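DUF1116 domain-containing protein (PDB 3CLQ) is of unknown function but belongs to the AllG family and is possibly related to a subunit of oxamate carbamoyltransferase. Local coordinates at residues L152-M155 and R156-G160; Q218-E221 and V222-L226. One frame throughout, in Å; residues are numbered along the deposited sequence.

Contact 1: residues L152-M155 and R156-G160; sequences LIWM and RDVLG
Arg156 lies alongside Ile153, one turn back on helix 146-168, at the point where a regular alpha-helical turn widens into a pi-type turn over 156-159. Its backbone N-H reaches the carbonyls of both Leu152 and Ile153 only weakly. The side chain starts with CG between the backbone N and the carbonyl carbon (chi1 71°), which puts CG close to the carbonyl oxygens of Ile153 and Leu152. A bend at chi2 turns the guanidinium so that the Ile153 branch methyl CG2 sits over one face, toward the rim, 3.6 Å from Arg156 NH2. Phe72 of helix 60-73 touches both side chains. Asp157 follows, giving its N to Ile153 O at 2.7 Å, a short but bent i to i+4 bond. Its carboxylate pairs with the arginine: Arg156 NE meets Asp157 OD1 at 2.7 Å on the syn side, out of the carboxylate plane, in a salt bridge between sequence neighbours that probably limits rotation of the guanidinium. Val158 N bonds to Trp154 O at 2.9 Å. Val158 CG1 rests over the five-membered ring of Trp154, 4.1 Å from its centroid and 23° off the normal, a CH-pi contact. Trp154 O is shared: Leu159 N also reaches it weakly, marking the passage from i+4 to i+5 bonding, and Asp157 N makes a separate, weak i+3 approach. Leu159 brings CB within 3.4 Å of Trp154 CZ3, meeting the six-membered ring obliquely, while its CD2 runs beside the selenomethionine Met155, near both CG and CE. The indole and Leu159 also pack against helix 216-226. Gly160 completes the wide turn with an i to i+5 bond, its N 2.7 Å from Met155 O at an N-H...O angle of 138°.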
loop_
_atom_site.group_PDB
_atom_site.type_symbol
_atom_site.label_atom_id
_atom_site.label_comp_id
_atom_site.label_asym_id
_atom_site.label_seq_id
_atom_site.Cartn_x
_atom_site.Cartn_y
_atom_site.Cartn_z
ATOM N N LEU B 152 -0.504 4.083 28.093
ATOM C CA LEU B 152 0.597 3.170 28.343
ATOM C C LEU B 152 0.159 1.919 29.120
ATOM O O LEU B 152 0.649 0.813 28.860
ATOM C CB LEU B 152 1.704 3.877 29.121
ATOM C CG LEU B 152 2.801 4.555 28.314
ATOM C CD1 LEU B 152 4.119 3.962 28.759
ATOM C CD2 LEU B 152 2.645 4.327 26.822
ATOM N N ILE B 153 -0.740 2.102 30.087
ATOM C CA ILE B 153 -1.252 0.991 30.897
ATOM C C ILE B 153 -2.215 0.113 30.101
ATOM O O ILE B 153 -2.197 -1.115 30.209
ATOM C CB ILE B 153 -1.941 1.502 32.179
ATOM C CG1 ILE B 153 -0.897 2.101 33.115
ATOM C CG2 ILE B 153 -2.696 0.382 32.890
ATOM C CD1 ILE B 153 -1.475 3.034 34.121
ATOM N N TRP B 154 -3.045 0.761 29.292
ATOM C CA TRP B 154 -3.931 0.075 28.374
ATOM C C TRP B 154 -3.119 -0.807 27.432
ATOM O O TRP B 154 -3.455 -1.963 27.191
ATOM C CB TRP B 154 -4.734 1.098 27.584
ATOM C CG TRP B 154 -5.688 0.494 26.601
ATOM C CD1 TRP B 154 -6.974 0.107 26.837
ATOM C CD2 TRP B 154 -5.435 0.223 25.215
ATOM N NE1 TRP B 154 -7.534 -0.397 25.689
ATOM C CE2 TRP B 154 -6.610 -0.336 24.678
ATOM C CE3 TRP B 154 -4.328 0.390 24.379
ATOM C CZ2 TRP B 154 -6.708 -0.728 23.345
ATOM C CZ3 TRP B 154 -4.433 0.000 23.052
ATOM C CH2 TRP B 154 -5.609 -0.550 22.554
HETATM N N MSE B 155 -2.030 -0.268 26.917
HETATM C CA MSE B 155 -1.170 -1.040 26.027
HETATM C C MSE B 155 -0.455 -2.206 26.701
HETATM O O MSE B 155 -0.067 -3.162 26.040
HETATM C CB MSE B 155 -0.145 -0.136 25.378
HETATM C CG MSE B 155 -0.758 0.894 24.479
HETATM SE SE MSE B 155 0.663 2.027 23.829
HETATM C CE MSE B 155 1.354 0.933 22.356
ATOM N N ARG B 156 -0.262 -2.143 28.011
ATOM C CA ARG B 156 0.399 -3.263 28.664
ATOM C C ARG B 156 -0.581 -4.198 29.362
ATOM O O ARG B 156 -0.215 -5.317 29.718
ATOM C CB ARG B 156 1.472 -2.804 29.647
ATOM C CG ARG B 156 0.919 -2.161 30.875
ATOM C CD ARG B 156 1.492 -2.748 32.140
ATOM N NE ARG B 156 0.449 -2.623 33.138
ATOM C CZ ARG B 156 0.427 -1.729 34.118
ATOM N NH1 ARG B 156 1.429 -0.878 34.310
ATOM N NH2 ARG B 156 -0.614 -1.715 34.922
ATOM N N ASP B 157 -1.816 -3.745 29.554
ATOM C CA ASP B 157 -2.824 -4.563 30.217
ATOM C C ASP B 157 -3.646 -5.321 29.194
ATOM O O ASP B 157 -4.074 -6.454 29.437
ATOM C CB ASP B 157 -3.755 -3.695 31.059
ATOM C CG ASP B 157 -3.185 -3.377 32.427
ATOM O OD1 ASP B 157 -1.986 -3.650 32.666
ATOM O OD2 ASP B 157 -3.954 -2.853 33.255
ATOM N N VAL B 158 -3.871 -4.681 28.048
ATOM C CA VAL B 158 -4.700 -5.270 27.017
ATOM C C VAL B 158 -4.015 -5.403 25.642
ATOM O O VAL B 158 -3.604 -6.504 25.276
ATOM C CB VAL B 158 -6.146 -4.646 26.994
ATOM C CG1 VAL B 158 -6.261 -3.441 27.929
ATOM C CG2 VAL B 158 -6.635 -4.357 25.570
ATOM N N LEU B 159 -3.874 -4.317 24.893
ATOM C CA LEU B 159 -3.200 -4.386 23.603
ATOM C C LEU B 159 -1.971 -5.319 23.569
ATOM O O LEU B 159 -1.875 -6.223 22.735
ATOM C CB LEU B 159 -2.781 -2.996 23.158
ATOM C CG LEU B 159 -2.014 -2.975 21.836
ATOM C CD1 LEU B 159 -2.834 -3.495 20.627
ATOM C CD2 LEU B 159 -1.506 -1.554 21.597
ATOM N N GLY B 160 -1.034 -5.097 24.479
ATOM C CA GLY B 160 0.148 -5.953 24.608
ATOM C C GLY B 160 -0.101 -7.452 24.690
ATOM O O GLY B 160 0.353 -8.203 23.827
#

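Contact 2: residues Q218-E221 and V222-L226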
loop_
_atom_site.group_PDB
_atom_site.type_symbol
_atom_site.label_atom_id
_atom_site.label_comp_id
_atom_site.label_asym_id
_atom_site.label_seq_id
_atom_site.Cartn_x
_atom_site.Cartn_y
_atom_site.Cartn_z
ATOM N N GLN B 218 -13.356 -5.931 22.968
ATOM C CA GLN B 218 -11.948 -5.533 23.048
ATOM C C GLN B 218 -11.209 -5.475 21.701
ATOM O O GLN B 218 -10.281 -4.674 21.497
ATOM C CB GLN B 218 -11.199 -6.454 24.003
ATOM C CG GLN B 218 -11.555 -6.227 25.445
ATOM C CD GLN B 218 -10.783 -7.127 26.385
ATOM O OE1 GLN B 218 -10.799 -8.351 26.241
ATOM N NE2 GLN B 218 -10.107 -6.522 27.365
ATOM N N LEU B 219 -11.594 -6.354 20.787
ATOM C CA LEU B 219 -11.035 -6.301 19.473
ATOM C C LEU B 219 -11.502 -4.990 18.884
ATOM O O LEU B 219 -10.745 -4.316 18.197
ATOM C CB LEU B 219 -11.509 -7.480 18.646
ATOM C CG LEU B 219 -10.600 -8.713 18.581
ATOM C CD1 LEU B 219 -9.503 -8.651 19.576
ATOM C CD2 LEU B 219 -11.411 -9.974 18.795
ATOM N N LYS B 220 -12.734 -4.599 19.181
ATOM C CA LYS B 220 -13.269 -3.381 18.597
ATOM C C LYS B 220 -12.416 -2.139 18.885
ATOM O O LYS B 220 -12.024 -1.404 17.959
ATOM C CB LYS B 220 -14.724 -3.178 18.992
ATOM C CG LYS B 220 -15.454 -2.248 18.054
ATOM C CD LYS B 220 -15.668 -0.896 18.730
ATOM C CE LYS B 220 -17.124 -0.687 19.093
ATOM N NZ LYS B 220 -17.930 -0.474 17.872
ATOM N N GLU B 221 -12.087 -1.910 20.148
ATOM C CA GLU B 221 -11.278 -0.741 20.463
ATOM C C GLU B 221 -9.815 -0.873 20.013
ATOM O O GLU B 221 -9.169 0.127 19.667
ATOM C CB GLU B 221 -11.443 -0.296 21.925
ATOM C CG GLU B 221 -10.497 -0.868 22.920
ATOM C CD GLU B 221 -10.672 -0.207 24.299
ATOM O OE1 GLU B 221 -11.339 -0.806 25.196
ATOM O OE2 GLU B 221 -10.153 0.929 24.481
ATOM N N VAL B 222 -9.299 -2.093 19.945
ATOM C CA VAL B 222 -7.974 -2.267 19.360
ATOM C C VAL B 222 -7.913 -1.922 17.844
ATOM O O VAL B 222 -6.905 -1.396 17.368
ATOM C CB VAL B 222 -7.417 -3.659 19.626
ATOM C CG1 VAL B 222 -6.321 -3.975 18.657
ATOM C CG2 VAL B 222 -6.889 -3.741 21.037
ATOM N N PHE B 223 -8.968 -2.195 17.082
ATOM C CA PHE B 223 -8.959 -1.750 15.696
ATOM C C PHE B 223 -9.038 -0.238 15.646
ATOM O O PHE B 223 -8.402 0.396 14.808
ATOM C CB PHE B 223 -10.135 -2.311 14.908
ATOM C CG PHE B 223 -10.143 -3.798 14.805
ATOM C CD1 PHE B 223 -9.022 -4.482 14.330
ATOM C CD2 PHE B 223 -11.280 -4.518 15.165
ATOM C CE1 PHE B 223 -9.028 -5.860 14.232
ATOM C CE2 PHE B 223 -11.304 -5.906 15.056
ATOM C CZ PHE B 223 -10.183 -6.584 14.600
ATOM N N GLU B 224 -9.838 0.340 16.533
ATOM C CA GLU B 224 -9.980 1.780 16.566
ATOM C C GLU B 224 -8.601 2.383 16.770
ATOM O O GLU B 224 -8.239 3.365 16.123
ATOM C CB GLU B 224 -10.871 2.169 17.717
ATOM C CG GLU B 224 -11.797 3.342 17.479
ATOM C CD GLU B 224 -13.087 3.198 18.322
ATOM O OE1 GLU B 224 -14.117 2.798 17.711
ATOM O OE2 GLU B 224 -13.058 3.431 19.570
ATOM N N PHE B 225 -7.836 1.773 17.666
ATOM C CA PHE B 225 -6.482 2.193 17.974
ATOM C C PHE B 225 -5.511 1.994 16.784
ATOM O O PHE B 225 -4.684 2.868 16.466
ATOM C CB PHE B 225 -6.007 1.420 19.212
ATOM C CG PHE B 225 -4.592 1.716 19.628
ATOM C CD1 PHE B 225 -4.319 2.725 20.552
ATOM C CD2 PHE B 225 -3.539 0.971 19.134
ATOM C CE1 PHE B 225 -3.009 2.998 20.968
ATOM C CE2 PHE B 225 -2.230 1.244 19.532
ATOM C CZ PHE B 225 -1.966 2.255 20.449
ATOM N N LEU B 226 -5.626 0.857 16.109
ATOM C CA LEU B 226 -4.681 0.537 15.063
ATOM C C LEU B 226 -4.829 1.410 13.817
ATOM O O LEU B 226 -3.849 1.637 13.110
ATOM C CB LEU B 226 -4.696 -0.959 14.741
ATOM C CG LEU B 226 -4.145 -1.930 15.819
ATOM C CD1 LEU B 226 -4.523 -3.362 15.455
ATOM C CD2 LEU B 226 -2.615 -1.819 16.078
#
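Phe223 lays the CD2-CE2 side of its ring beside the peptide of Leu219, one turn earlier on helix 216-226. With CG anti to the carbonyl carbon (chi1 -62°), the ring leans back toward the start of the helix: Phe223 CD2 comes 3.1 Å from Leu219 O, and Phe223 CE2 lies 3.9 Å from Leu219 CB, the apolar side-chain contact between the two segments. The same carbonyl takes the amide of this residue, Phe223 N to Leu219 O at 3.0 Å. Val222 N to Gln218 O, Glu224 N to Lys220 O and Phe225 N to Glu221 O continue the regular i to i+4 ladder. Val222 sets CG2 3.5 Å from Gln218 O, placing a methyl group beside that carbonyl. On the exposed face, the bent chain of Lys220 crosses that of Glu224, with Lys220 CD 4.1 Å from Glu224 OE1; the opposite charges stay apart, Lys220 NZ being 5.0 Å from Glu224 OE1. Leu219 and Val222 both touch Leu162 of helix 146-168, and Phe223 packs on Thr206 of helix 195-210. Leu219, Lys220 and Phe223 also meet Arg216, Gln211 and Thr206 of the second subunit, so this short amphipathic helix packs on helices 146-168 and 195-210 of its own chain and also on the second subunit. The chemistry is accordingly divided: backbone hydrogen bonds and hydrocarbon packing carry the local contact, whereas the lysine and glutamate probably add no more than a mild, solvent-screened attraction.

From the N terminus, the chain first passes through helix 146-168, where contact 1 closes a widened turn, then through helices 176-183 and 195-210 before contact 2 closes a regular turn of helix 216-226. The two are in series, neither nested nor crossed, and neither spans a loop. Their centres nevertheless lie 12 Å apart, because helix 216-226 packs across helix 146-168. The rings of Trp154 and Phe225 meet with planes at about 40°, Trp154 CH2 lies 3.8 Å from Val222 CG2, and Leu159 CD2 approaches Phe225 CE2. Side chains placed by each local turn thus join the two helices.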